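Local structure of glycosyl hydrolase, family 38 (Enterococcus faecalis, 5KBP) at residues Ser301-Leu306 with Glu363-Met368; Cys357-Asp362 with Asn570-Phe575; Arg752-Leu757 with Pro766-Gln771. The protein probably hydrolyses alpha-mannosidic linkages, as a family 38 glycoside hydrolase with predicted carbohydrate- and metal-binding activity. One frame throughout, in Å; residues are numbered along the deposited sequence.

The three contacts sit close together: the centres of interactions 1 and 2 are about 10 Å apart, those of 1 and 3 about 10 Å, and those of 2 and 3 about 8 Å. Along the chain, interactions 1 and 2 interleave, 301-306 and 357-362 preceding 363-368 and 570-575, whereas interaction 3 follows both. Helix 362-393 carries 363-368 and the end of 357-362. Salt bridges from R303 to D362 and E571 join interaction 1 to interaction 2, and R366 to E767 joins it to interaction 3; R752 reaches both S301 and N570. The helical middle domain is thereby tied to loops of the β-rich C-terminal part.

Interaction 1 of 3, residues Ser301-Leu306 with Glu363-Met368; sequences SARVYL and EVHRGM
The H365 ring carries CD of R303 over one face and has SD of M368 in its plane at the edge. CD lies 3.6 Å from the ring centroid and 25° off the normal, a CH-pi contact displaced toward the rim. In turn, one face of the R303 guanidinium takes H365 ND1, while Y305 OH lies in the guanidinium plane at its edge. The two planes are inclined by 36°, so the groups overlap obliquely. Although R303 NE is 2.9 Å from H365 ND1, the angle is poor for a hydrogen bond: ND1 stands over the guanidinium, not in line with an N-H. R303 gets there with an extended chain from CG to NE. Its NH1 donates to Y305 OH over 2.8 Å at an N-H...O angle of 149°, with the oxygen almost exactly in the guanidinium plane; NE and NH2 form salt bridges with E571 and D362. Pairing on NE, NH1 and NH2 probably fixes the rotation of this buried group.

These side chains join the start of helix 304-332 to helix 362-393 in the α-mannosidase middle domain, and the nearest backbone pair is L306 and M368. Y305 holds its ring in the sterically tight first-torsion position, between the backbone N and the carbonyl carbon, and its OH comes within 4.1 Å of H365 CB. L306 fills the next part of the interface with its two methyls: CD1 approaches H365 CD2 obliquely at 3.5 Å, and CD2 touches M368 CE at 4.0 Å, the M368 chain bending at its last torsion. R366, whose CB points away from 301-306, forms salt bridges with E767 and with E373 of the second subunit.

Interaction 2 of 3, residues Cys357-Asp362 with Asn570-Phe575; sequences CGCSVD and NEYIFF
C357 O lies 4.5 Å from E571 O, and G358 next brings its backbone carbonyl against the carboxylate of E571. G358 is the first residue to leave helical geometry after helix 353-356, and its positive phi turns the chain here. Its O lies 3.0 Å from E571 OE1; both are acceptors, so the approach is not a hydrogen bond, and the salt bridge from E571 OE1 to R303 probably helps offset this concentration of oxygen. C359 follows and meets two neighbours. Its CA is 3.2 Å from E571 OE2, whereas its CB sits over one face of the Y572 ring, 3.6 Å from the centroid and 21° off the normal, giving a CH-pi contact displaced toward CZ. The sulfur, held between the backbone N and carbonyl carbon (chi1 56°), is farther from the ring axis: SG is 4.2 Å from the centroid at 40°, an oblique sulfur-aromatic contact near the phenol end.

The contact joins two irregular loops, one linking helices 353-356 and 362-393 in the middle domain and the other following strand 555-566 in the C-terminal part. In the second loop N570 OD1 accepts from Y572 N, two residues on, which makes an Asx turn, and also from I573 N, three residues on, which makes an Asx motif. Together they probably help set the approach of Y572.

S360 comes next in sequence. Its O is 2.8 Å from E571 OE2, while its OG is hydrogen-bonded to D354 O. V361 occupies the N-cap position of helix 362-393, and D362 opens that helix with its carboxylate divided between R303 and the backbone N of E767.

Interaction 3 of 3, residues Arg752-Leu757 with Pro766-Gln771; sequences RCVGEL and PEAQCQ
Strands 745-753 and 772-783 lie in two different antiparallel sheets of the β-rich C-terminal part, and the contact sets the end of the first strand and the start of the connection against the connection's 3-10 segment, 766-769. This brings the CA atoms of C753 and Q769 within 4.1 Å. One weak backbone hydrogen bond links the two sides, V754 N to A768 O at 3.4 Å with a fairly straight N-H...O angle of 160°. V754 CG2 and A768 CB touch at 4.2 Å, and that alanine methyl also approaches V754 O.

C753 SG comes to 3.1 Å from Q769 O and packs 4.2 Å from C770 CB. The Q769 chain bends at the second torsion (chi2 -74°), folding the amide back against the V754 backbone, where CD lies 3.1 Å from V754 O. NE2 approaches V754 O at a poor angle and faces G755 N, a second donor, so neither pair is a hydrogen bond. OE1 accepts from D671 N, while also resting 3.3 Å from C753 CB. R752 starts away from the 3-10 segment at its CB, and its guanidinium pairs with D567 and N570 O. Beyond the segment's last turn, Q771 NE2 donates to Q769 O at 3.2 Å; the donor stands above the carbonyl plane, 57° out of it.

Interaction 1 of 3, residues Ser301-Leu306 with Glu363-Met368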
ATOM      1  N   SER A 301     -20.194 -10.168   2.216  1.00 36.07           N
ATOM      2  CA  SER A 301     -19.516 -11.269   1.546  1.00 43.31           C
ATOM      3  C   SER A 301     -18.647 -10.817   0.380  1.00 41.36           C
ATOM      4  O   SER A 301     -17.909 -11.638  -0.175  1.00 49.50           O
ATOM      5  CB  SER A 301     -20.538 -12.300   1.047  1.00 41.12           C
ATOM      6  OG  SER A 301     -21.401 -11.737   0.073  1.00 44.78           O
ATOM      7  N   ALA A 302     -18.718  -9.545  -0.004  1.00 38.95           N
ATOM      8  CA  ALA A 302     -17.890  -9.040  -1.090  1.00 44.65           C
ATOM      9  C   ALA A 302     -16.438  -8.941  -0.643  1.00 44.76           C
ATOM     10  O   ALA A 302     -16.143  -8.382   0.417  1.00 41.21           O
ATOM     11  CB  ALA A 302     -18.397  -7.674  -1.548  1.00 36.10           C
ATOM     12  N   ARG A 303     -15.531  -9.480  -1.460  1.00 36.25           N
ATOM     13  CA  ARG A 303     -14.094  -9.483  -1.184  1.00 41.44           C
ATOM     14  C   ARG A 303     -13.812  -9.972   0.240  1.00 45.34           C
ATOM     15  O   ARG A 303     -13.417  -9.217   1.128  1.00 44.08           O
ATOM     16  CB  ARG A 303     -13.495  -8.093  -1.416  1.00 41.41           C
ATOM     17  CG  ARG A 303     -13.692  -7.544  -2.820  1.00 41.45           C
ATOM     18  CD  ARG A 303     -13.104  -6.148  -2.939  1.00 46.99           C
ATOM     19  NE  ARG A 303     -13.310  -5.554  -4.257  1.00 41.09           N
ATOM     20  CZ  ARG A 303     -12.393  -5.527  -5.220  1.00 42.24           C
ATOM     21  NH1 ARG A 303     -11.196  -6.063  -5.021  1.00 40.67           N
ATOM     22  NH2 ARG A 303     -12.674  -4.957  -6.384  1.00 44.62           N
ATOM     23  N   VAL A 304     -14.027 -11.276   0.425  1.00 44.84           N
ATOM     24  CA  VAL A 304     -13.966 -11.869   1.760  1.00 40.60           C
ATOM     25  C   VAL A 304     -12.575 -11.727   2.369  1.00 43.14           C
ATOM     26  O   VAL A 304     -12.427 -11.699   3.597  1.00 43.76           O
ATOM     27  CB  VAL A 304     -14.417 -13.343   1.702  1.00 41.94           C
ATOM     28  CG1 VAL A 304     -13.479 -14.158   0.821  1.00 48.25           C
ATOM     29  CG2 VAL A 304     -14.516 -13.937   3.101  1.00 34.71           C
ATOM     30  N   TYR A 305     -11.539 -11.622   1.531  1.00 40.34           N
ATOM     31  CA  TYR A 305     -10.183 -11.484   2.054  1.00 36.80           C
ATOM     32  C   TYR A 305     -10.018 -10.197   2.853  1.00 41.18           C
ATOM     33  O   TYR A 305      -9.215 -10.150   3.793  1.00 52.35           O
ATOM     34  CB  TYR A 305      -9.166 -11.544   0.914  1.00 32.76           C
ATOM     35  CG  TYR A 305      -9.335 -10.474  -0.142  1.00 38.75           C
ATOM     36  CD1 TYR A 305     -10.152 -10.684  -1.246  1.00 44.67           C
ATOM     37  CD2 TYR A 305      -8.666  -9.259  -0.045  1.00 42.11           C
ATOM     38  CE1 TYR A 305     -10.305  -9.713  -2.218  1.00 45.53           C
ATOM     39  CE2 TYR A 305      -8.814  -8.282  -1.012  1.00 43.10           C
ATOM     40  CZ  TYR A 305      -9.634  -8.515  -2.096  1.00 45.34           C
ATOM     41  OH  TYR A 305      -9.784  -7.546  -3.062  1.00 45.39           O
ATOM     42  N   LEU A 306     -10.761  -9.147   2.497  1.00 41.25           N
ATOM     43  CA  LEU A 306     -10.761  -7.933   3.305  1.00 43.37           C
ATOM     44  C   LEU A 306     -11.327  -8.204   4.692  1.00 42.63           C
ATOM     45  O   LEU A 306     -10.769  -7.764   5.704  1.00 39.42           O
ATOM     46  CB  LEU A 306     -11.568  -6.835   2.606  1.00 40.70           C
ATOM     47  CG  LEU A 306     -11.063  -6.301   1.267  1.00 37.47           C
ATOM     48  CD1 LEU A 306     -12.081  -5.346   0.671  1.00 38.87           C
ATOM     49  CD2 LEU A 306      -9.720  -5.614   1.431  1.00 39.47           C
ATOM     50  N   GLU A 363      -8.131  -0.559  -7.357  1.00 39.35           N
ATOM     51  CA  GLU A 363      -6.997   0.182  -6.814  1.00 40.27           C
ATOM     52  C   GLU A 363      -7.203   0.523  -5.346  1.00 39.04           C
ATOM     53  O   GLU A 363      -6.238   0.545  -4.572  1.00 46.20           O
ATOM     54  CB  GLU A 363      -6.759   1.459  -7.621  1.00 56.83           C
ATOM     55  CG  GLU A 363      -6.393   1.232  -9.080  1.00 70.12           C
ATOM     56  CD  GLU A 363      -7.600   0.947  -9.953  1.00 76.45           C
ATOM     57  OE1 GLU A 363      -7.501   0.078 -10.844  1.00 80.98           O
ATOM     58  OE2 GLU A 363      -8.651   1.589  -9.741  1.00 78.95           O
ATOM     59  N   VAL A 364      -8.448   0.782  -4.945  1.00 42.69           N
ATOM     60  CA  VAL A 364      -8.732   1.125  -3.555  1.00 43.65           C
ATOM     61  C   VAL A 364      -8.421  -0.053  -2.641  1.00 49.18           C
ATOM     62  O   VAL A 364      -7.777   0.099  -1.596  1.00 40.53           O
ATOM     63  CB  VAL A 364     -10.194   1.582  -3.403  1.00 40.62           C
ATOM     64  CG1 VAL A 364     -10.584   1.630  -1.936  1.00 32.16           C
ATOM     65  CG2 VAL A 364     -10.406   2.938  -4.064  1.00 34.71           C
ATOM     66  N   HIS A 365      -8.861  -1.250  -3.031  1.00 46.95           N
ATOM     67  CA  HIS A 365      -8.769  -2.397  -2.137  1.00 49.92           C
ATOM     68  C   HIS A 365      -7.367  -2.990  -2.090  1.00 47.88           C
ATOM     69  O   HIS A 365      -6.988  -3.582  -1.073  1.00 46.17           O
ATOM     70  CB  HIS A 365      -9.794  -3.455  -2.545  1.00 44.49           C
ATOM     71  CG  HIS A 365     -11.211  -3.004  -2.376  1.00 48.89           C
ATOM     72  ND1 HIS A 365     -12.129  -3.030  -3.403  1.00 52.53           N
ATOM     73  CD2 HIS A 365     -11.863  -2.501  -1.301  1.00 47.49           C
ATOM     74  CE1 HIS A 365     -13.289  -2.575  -2.966  1.00 53.41           C
ATOM     75  NE2 HIS A 365     -13.154  -2.241  -1.695  1.00 50.92           N
ATOM     76  N   ARG A 366      -6.584  -2.850  -3.163  1.00 43.14           N
ATOM     77  CA  ARG A 366      -5.168  -3.186  -3.065  1.00 41.24           C
ATOM     78  C   ARG A 366      -4.455  -2.254  -2.098  1.00 37.45           C
ATOM     79  O   ARG A 366      -3.511  -2.669  -1.418  1.00 42.79           O
ATOM     80  CB  ARG A 366      -4.505  -3.135  -4.442  1.00 39.30           C
ATOM     81  CG  ARG A 366      -5.011  -4.186  -5.416  1.00 46.83           C
ATOM     82  CD  ARG A 366      -4.018  -4.423  -6.541  1.00 48.99           C
ATOM     83  NE  ARG A 366      -3.713  -3.196  -7.269  1.00 56.37           N
ATOM     84  CZ  ARG A 366      -4.410  -2.754  -8.309  1.00 59.26           C
ATOM     85  NH1 ARG A 366      -5.457  -3.440  -8.747  1.00 56.20           N
ATOM     86  NH2 ARG A 366      -4.062  -1.626  -8.914  1.00 58.39           N
ATOM     87  N   GLY A 367      -4.900  -0.999  -2.015  1.00 35.77           N
ATOM     88  CA  GLY A 367      -4.345  -0.085  -1.032  1.00 41.26           C
ATOM     89  C   GLY A 367      -4.775  -0.407   0.384  1.00 44.14           C
ATOM     90  O   GLY A 367      -4.051  -0.108   1.337  1.00 42.03           O
ATOM     91  N   MET A 368      -5.957  -1.008   0.545  1.00 35.81           N
ATOM     92  CA  MET A 368      -6.391  -1.450   1.866  1.00 37.45           C
ATOM     93  C   MET A 368      -5.524  -2.591   2.379  1.00 41.30           C
ATOM     94  O   MET A 368      -5.272  -2.681   3.586  1.00 43.85           O
ATOM     95  CB  MET A 368      -7.857  -1.887   1.829  1.00 27.09           C
ATOM     96  CG  MET A 368      -8.845  -0.773   1.547  1.00 43.54           C
ATOM     97  SD  MET A 368     -10.542  -1.383   1.550  1.00 41.83           S
ATOM     98  CE  MET A 368     -10.640  -2.087   3.195  1.00 40.22           C
TER

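Interaction 2 of 3, residues Cys357-Asp362 with Asn570-Phe575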
ATOM      1  N   CYS A 357     -16.681  -2.542   3.102  1.00 42.88           N
ATOM      2  CA  CYS A 357     -17.736  -3.279   2.413  1.00 43.33           C
ATOM      3  C   CYS A 357     -17.245  -3.925   1.126  1.00 45.31           C
ATOM      4  O   CYS A 357     -17.937  -4.792   0.580  1.00 40.07           O
ATOM      5  CB  CYS A 357     -18.921  -2.363   2.103  1.00 47.44           C
ATOM      6  SG  CYS A 357     -19.892  -1.867   3.545  1.00 50.35           S
ATOM      7  N   GLY A 358     -16.075  -3.529   0.633  1.00 38.16           N
ATOM      8  CA  GLY A 358     -15.565  -4.075  -0.608  1.00 44.84           C
ATOM      9  C   GLY A 358     -16.294  -3.595  -1.842  1.00 53.28           C
ATOM     10  O   GLY A 358     -16.338  -4.313  -2.844  1.00 54.17           O
ATOM     11  N   CYS A 359     -16.871  -2.398  -1.795  1.00 45.92           N
ATOM     12  CA  CYS A 359     -17.641  -1.844  -2.903  1.00 44.50           C
ATOM     13  C   CYS A 359     -16.932  -0.651  -3.538  1.00 42.59           C
ATOM     14  O   CYS A 359     -17.548   0.369  -3.849  1.00 51.82           O
ATOM     15  CB  CYS A 359     -19.041  -1.452  -2.441  1.00 53.24           C
ATOM     16  SG  CYS A 359     -19.074  -0.288  -1.061  1.00 56.54           S
ATOM     17  N   SER A 360     -15.624  -0.769  -3.734  1.00 39.18           N
ATOM     18  CA  SER A 360     -14.815   0.234  -4.410  1.00 36.98           C
ATOM     19  C   SER A 360     -14.149  -0.408  -5.628  1.00 37.93           C
ATOM     20  O   SER A 360     -14.384  -1.578  -5.946  1.00 39.47           O
ATOM     21  CB  SER A 360     -13.787   0.834  -3.448  1.00 42.89           C
ATOM     22  OG  SER A 360     -14.423   1.541  -2.399  1.00 41.60           O
ATOM     23  N   VAL A 361     -13.307   0.365  -6.310  1.00 41.18           N
ATOM     24  CA  VAL A 361     -12.585  -0.144  -7.471  1.00 41.45           C
ATOM     25  C   VAL A 361     -11.329  -0.866  -7.000  1.00 45.44           C
ATOM     26  O   VAL A 361     -10.938  -0.753  -5.832  1.00 44.72           O
ATOM     27  CB  VAL A 361     -12.252   0.985  -8.463  1.00 38.69           C
ATOM     28  CG1 VAL A 361     -13.518   1.463  -9.159  1.00 35.68           C
ATOM     29  CG2 VAL A 361     -11.577   2.138  -7.744  1.00 38.39           C
ATOM     30  N   ASP A 362     -10.689  -1.610  -7.910  1.00 46.36           N
ATOM     31  CA  ASP A 362      -9.601  -2.507  -7.519  1.00 48.96           C
ATOM     32  C   ASP A 362      -8.451  -1.757  -6.860  1.00 48.96           C
ATOM     33  O   ASP A 362      -7.841  -2.259  -5.909  1.00 50.33           O
ATOM     34  CB  ASP A 362      -9.093  -3.279  -8.735  1.00 49.58           C
ATOM     35  CG  ASP A 362     -10.129  -4.226  -9.300  1.00 58.75           C
ATOM     36  OD1 ASP A 362     -11.188  -4.404  -8.663  1.00 49.73           O
ATOM     37  OD2 ASP A 362      -9.875  -4.801 -10.376  1.00 61.31           O
ATOM     38  N   ASN A 570     -23.410  -7.409  -8.120  1.00 45.58           N
ATOM     39  CA  ASN A 570     -22.271  -6.508  -8.005  1.00 43.68           C
ATOM     40  C   ASN A 570     -21.689  -6.641  -6.602  1.00 42.69           C
ATOM     41  O   ASN A 570     -22.075  -7.527  -5.832  1.00 40.69           O
ATOM     42  CB  ASN A 570     -22.692  -5.070  -8.335  1.00 34.25           C
ATOM     43  CG  ASN A 570     -23.944  -4.642  -7.591  1.00 44.83           C
ATOM     44  OD1 ASN A 570     -24.099  -4.914  -6.401  1.00 54.49           O
ATOM     45  ND2 ASN A 570     -24.851  -3.978  -8.297  1.00 40.64           N
ATOM     46  N   GLU A 571     -20.756  -5.748  -6.265  1.00 44.17           N
ATOM     47  CA  GLU A 571     -20.145  -5.775  -4.941  1.00 45.25           C
ATOM     48  C   GLU A 571     -21.139  -5.437  -3.838  1.00 46.37           C
ATOM     49  O   GLU A 571     -20.875  -5.740  -2.668  1.00 46.14           O
ATOM     50  CB  GLU A 571     -18.958  -4.814  -4.891  1.00 44.74           C
ATOM     51  CG  GLU A 571     -17.928  -5.063  -5.982  1.00 40.12           C
ATOM     52  CD  GLU A 571     -16.673  -4.230  -5.811  1.00 40.69           C
ATOM     53  OE1 GLU A 571     -15.577  -4.818  -5.693  1.00 33.69           O
ATOM     54  OE2 GLU A 571     -16.782  -2.987  -5.784  1.00 36.24           O
ATOM     55  N   TYR A 572     -22.273  -4.827  -4.178  1.00 46.90           N
ATOM     56  CA  TYR A 572     -23.292  -4.487  -3.193  1.00 44.15           C
ATOM     57  C   TYR A 572     -24.320  -5.595  -3.000  1.00 51.34           C
ATOM     58  O   TYR A 572     -24.730  -5.867  -1.866  1.00 57.99           O
ATOM     59  CB  TYR A 572     -24.025  -3.207  -3.605  1.00 40.90           C
ATOM     60  CG  TYR A 572     -23.227  -1.931  -3.470  1.00 44.96           C
ATOM     61  CD1 TYR A 572     -23.214  -1.221  -2.279  1.00 37.12           C
ATOM     62  CD2 TYR A 572     -22.510  -1.422  -4.545  1.00 43.95           C
ATOM     63  CE1 TYR A 572     -22.495  -0.046  -2.153  1.00 41.68           C
ATOM     64  CE2 TYR A 572     -21.788  -0.247  -4.429  1.00 47.16           C
ATOM     65  CZ  TYR A 572     -21.784   0.437  -3.231  1.00 47.23           C
ATOM     66  OH  TYR A 572     -21.065   1.606  -3.112  1.00 52.80           O
ATOM     67  N   ILE A 573     -24.756  -6.229  -4.086  1.00 44.56           N
ATOM     68  CA  ILE A 573     -25.955  -7.056  -4.085  1.00 43.99           C
ATOM     69  C   ILE A 573     -25.667  -8.386  -4.768  1.00 48.53           C
ATOM     70  O   ILE A 573     -25.006  -8.434  -5.812  1.00 44.26           O
ATOM     71  CB  ILE A 573     -27.128  -6.333  -4.784  1.00 48.97           C
ATOM     72  CG1 ILE A 573     -27.405  -4.990  -4.100  1.00 47.58           C
ATOM     73  CG2 ILE A 573     -28.380  -7.201  -4.784  1.00 55.55           C
ATOM     74  CD1 ILE A 573     -28.517  -4.192  -4.734  1.00 54.89           C
ATOM     75  N   PHE A 574     -26.163  -9.466  -4.169  1.00 47.09           N
ATOM     76  CA  PHE A 574     -26.143 -10.786  -4.781  1.00 45.70           C
ATOM     77  C   PHE A 574     -27.430 -11.003  -5.564  1.00 46.29           C
ATOM     78  O   PHE A 574     -28.515 -10.623  -5.112  1.00 48.11           O
ATOM     79  CB  PHE A 574     -25.987 -11.874  -3.715  1.00 37.24           C
ATOM     80  CG  PHE A 574     -26.307 -13.264  -4.205  1.00 40.04           C
ATOM     81  CD1 PHE A 574     -25.346 -14.025  -4.847  1.00 35.15           C
ATOM     82  CD2 PHE A 574     -27.564 -13.818  -4.003  1.00 45.02           C
ATOM     83  CE1 PHE A 574     -25.631 -15.304  -5.293  1.00 45.65           C
ATOM     84  CE2 PHE A 574     -27.856 -15.099  -4.447  1.00 45.95           C
ATOM     85  CZ  PHE A 574     -26.887 -15.842  -5.093  1.00 48.60           C
ATOM     86  N   PHE A 575     -27.306 -11.620  -6.737  1.00 38.89           N
ATOM     87  CA  PHE A 575     -28.478 -11.948  -7.544  1.00 42.60           C
ATOM     88  C   PHE A 575     -28.174 -13.206  -8.345  1.00 46.25           C
ATOM     89  O   PHE A 575     -27.300 -13.191  -9.218  1.00 50.29           O
ATOM     90  CB  PHE A 575     -28.864 -10.794  -8.464  1.00 49.30           C
ATOM     91  CG  PHE A 575     -30.112 -11.054  -9.263  1.00 47.87           C
ATOM     92  CD1 PHE A 575     -31.364 -10.898  -8.690  1.00 47.15           C
ATOM     93  CD2 PHE A 575     -30.034 -11.461 -10.585  1.00 47.75           C
ATOM     94  CE1 PHE A 575     -32.513 -11.139  -9.419  1.00 46.87           C
ATOM     95  CE2 PHE A 575     -31.180 -11.704 -11.321  1.00 51.01           C
ATOM     96  CZ  PHE A 575     -32.422 -11.543 -10.737  1.00 49.68           C
TER

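Interaction 3 of 3, residues Arg752-Leu757 with Pro766-Gln771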
ATOM      1  N   ARG A 752     -17.865 -14.739  -2.383  1.00 41.76           N
ATOM      2  CA  ARG A 752     -18.790 -14.265  -3.407  1.00 43.02           C
ATOM      3  C   ARG A 752     -18.006 -13.441  -4.415  1.00 45.91           C
ATOM      4  O   ARG A 752     -17.304 -12.499  -4.034  1.00 41.07           O
ATOM      5  CB  ARG A 752     -19.926 -13.439  -2.796  1.00 34.68           C
ATOM      6  CG  ARG A 752     -21.043 -13.112  -3.773  1.00 41.98           C
ATOM      7  CD  ARG A 752     -22.218 -12.439  -3.081  1.00 48.04           C
ATOM      8  NE  ARG A 752     -21.907 -11.074  -2.669  1.00 50.40           N
ATOM      9  CZ  ARG A 752     -22.101 -10.005  -3.434  1.00 43.99           C
ATOM     10  NH1 ARG A 752     -21.792  -8.797  -2.984  1.00 39.74           N
ATOM     11  NH2 ARG A 752     -22.603 -10.147  -4.652  1.00 41.39           N
ATOM     12  N   CYS A 753     -18.133 -13.790  -5.693  1.00 46.70           N
ATOM     13  CA  CYS A 753     -17.289 -13.245  -6.748  1.00 47.21           C
ATOM     14  C   CYS A 753     -18.152 -12.522  -7.774  1.00 47.57           C
ATOM     15  O   CYS A 753     -19.061 -13.120  -8.357  1.00 50.25           O
ATOM     16  CB  CYS A 753     -16.481 -14.360  -7.413  1.00 44.41           C
ATOM     17  SG  CYS A 753     -15.727 -15.517  -6.237  1.00 50.59           S
ATOM     18  N   VAL A 754     -17.858 -11.240  -7.998  1.00 37.19           N
ATOM     19  CA  VAL A 754     -18.558 -10.418  -8.975  1.00 38.66           C
ATOM     20  C   VAL A 754     -17.524  -9.650  -9.788  1.00 45.37           C
ATOM     21  O   VAL A 754     -16.330  -9.664  -9.490  1.00 46.21           O
ATOM     22  CB  VAL A 754     -19.562  -9.452  -8.316  1.00 39.40           C
ATOM     23  CG1 VAL A 754     -20.748 -10.226  -7.763  1.00 38.03           C
ATOM     24  CG2 VAL A 754     -18.878  -8.657  -7.214  1.00 36.59           C
ATOM     25  N   GLY A 755     -17.999  -8.966 -10.827  1.00 44.81           N
ATOM     26  CA  GLY A 755     -17.094  -8.306 -11.750  1.00 45.00           C
ATOM     27  C   GLY A 755     -17.229  -6.800 -11.858  1.00 42.71           C
ATOM     28  O   GLY A 755     -16.437  -6.156 -12.553  1.00 44.25           O
ATOM     29  N   GLU A 756     -18.220  -6.218 -11.183  1.00 48.00           N
ATOM     30  CA  GLU A 756     -18.461  -4.785 -11.270  1.00 42.96           C
ATOM     31  C   GLU A 756     -18.748  -4.218  -9.889  1.00 46.30           C
ATOM     32  O   GLU A 756     -19.199  -4.928  -8.986  1.00 51.53           O
ATOM     33  CB  GLU A 756     -19.633  -4.458 -12.206  1.00 45.21           C
ATOM     34  CG  GLU A 756     -20.966  -5.021 -11.743  1.00 52.96           C
ATOM     35  CD  GLU A 756     -22.145  -4.371 -12.436  1.00 58.18           C
ATOM     36  OE1 GLU A 756     -21.940  -3.349 -13.124  1.00 60.64           O
ATOM     37  OE2 GLU A 756     -23.276  -4.879 -12.289  1.00 60.00           O
ATOM     38  N   LEU A 757     -18.478  -2.918  -9.737  1.00 37.36           N
ATOM     39  CA  LEU A 757     -18.808  -2.226  -8.495  1.00 38.79           C
ATOM     40  C   LEU A 757     -20.317  -2.097  -8.332  1.00 50.24           C
ATOM     41  O   LEU A 757     -20.880  -2.512  -7.313  1.00 42.28           O
ATOM     42  CB  LEU A 757     -18.134  -0.851  -8.472  1.00 34.54           C
ATOM     43  CG  LEU A 757     -18.252   0.056  -7.237  1.00 42.37           C
ATOM     44  CD1 LEU A 757     -17.042   0.966  -7.150  1.00 46.43           C
ATOM     45  CD2 LEU A 757     -19.527   0.897  -7.244  1.00 35.10           C
ATOM     46  N   PRO A 766     -12.476  -6.480 -11.807  1.00 47.45           N
ATOM     47  CA  PRO A 766     -12.132  -7.898 -11.994  1.00 49.22           C
ATOM     48  C   PRO A 766     -11.507  -8.540 -10.768  1.00 50.81           C
ATOM     49  O   PRO A 766     -11.666  -9.751 -10.571  1.00 44.19           O
ATOM     50  CB  PRO A 766     -11.156  -7.871 -13.179  1.00 44.28           C
ATOM     51  CG  PRO A 766     -10.613  -6.477 -13.194  1.00 43.73           C
ATOM     52  CD  PRO A 766     -11.748  -5.607 -12.745  1.00 46.26           C
ATOM     53  N   GLU A 767     -10.801  -7.773  -9.935  1.00 42.48           N
ATOM     54  CA  GLU A 767     -10.231  -8.342  -8.719  1.00 47.66           C
ATOM     55  C   GLU A 767     -11.280  -8.596  -7.643  1.00 50.10           C
ATOM     56  O   GLU A 767     -10.957  -9.208  -6.619  1.00 56.11           O
ATOM     57  CB  GLU A 767      -9.126  -7.434  -8.178  1.00 42.78           C
ATOM     58  CG  GLU A 767      -7.878  -7.428  -9.048  1.00 48.60           C
ATOM     59  CD  GLU A 767      -6.799  -6.508  -8.518  1.00 62.32           C
ATOM     60  OE1 GLU A 767      -5.667  -6.560  -9.039  1.00 66.22           O
ATOM     61  OE2 GLU A 767      -7.084  -5.731  -7.583  1.00 65.63           O
ATOM     62  N   ALA A 768     -12.517  -8.138  -7.848  1.00 39.34           N
ATOM     63  CA  ALA A 768     -13.624  -8.536  -6.989  1.00 39.35           C
ATOM     64  C   ALA A 768     -14.055  -9.975  -7.231  1.00 41.58           C
ATOM     65  O   ALA A 768     -14.881 -10.494  -6.471  1.00 47.07           O
ATOM     66  CB  ALA A 768     -14.815  -7.598  -7.193  1.00 37.21           C
ATOM     67  N   GLN A 769     -13.526 -10.626  -8.270  1.00 31.41           N
ATOM     68  CA  GLN A 769     -13.796 -12.038  -8.507  1.00 41.18           C
ATOM     69  C   GLN A 769     -13.052 -12.944  -7.535  1.00 42.94           C
ATOM     70  O   GLN A 769     -13.297 -14.155  -7.541  1.00 42.68           O
ATOM     71  CB  GLN A 769     -13.431 -12.411  -9.946  1.00 45.90           C
ATOM     72  CG  GLN A 769     -14.234 -11.680 -11.014  1.00 45.64           C
ATOM     73  CD  GLN A 769     -15.659 -12.188 -11.143  1.00 48.50           C
ATOM     74  OE1 GLN A 769     -16.085 -13.075 -10.407  1.00 45.18           O
ATOM     75  NE2 GLN A 769     -16.402 -11.626 -12.088  1.00 43.21           N
ATOM     76  N   CYS A 770     -12.145 -12.392  -6.728  1.00 35.25           N
ATOM     77  CA  CYS A 770     -11.489 -13.116  -5.639  1.00 39.89           C
ATOM     78  C   CYS A 770     -10.819 -14.396  -6.133  1.00 38.60           C
ATOM     79  O   CYS A 770     -11.040 -15.488  -5.605  1.00 45.77           O
ATOM     80  CB  CYS A 770     -12.483 -13.419  -4.516  1.00 45.55           C
ATOM     81  SG  CYS A 770     -13.240 -11.957  -3.783  1.00 46.91           S
ATOM     82  N   GLN A 771      -9.990 -14.254  -7.161  1.00 42.55           N
ATOM     83  CA  GLN A 771      -9.270 -15.393  -7.708  1.00 49.75           C
ATOM     84  C   GLN A 771      -8.041 -15.701  -6.861  1.00 45.30           C
ATOM     85  O   GLN A 771      -7.329 -14.794  -6.422  1.00 51.38           O
ATOM     86  CB  GLN A 771      -8.850 -15.119  -9.154  1.00 46.80           C
ATOM     87  CG  GLN A 771      -9.999 -14.788 -10.100  1.00 39.12           C
ATOM     88  CD  GLN A 771     -10.882 -15.986 -10.402  1.00 49.92           C
ATOM     89  OE1 GLN A 771     -10.630 -16.735 -11.346  1.00 56.44           O
ATOM     90  NE2 GLN A 771     -11.929 -16.166  -9.606  1.00 46.80           N
TER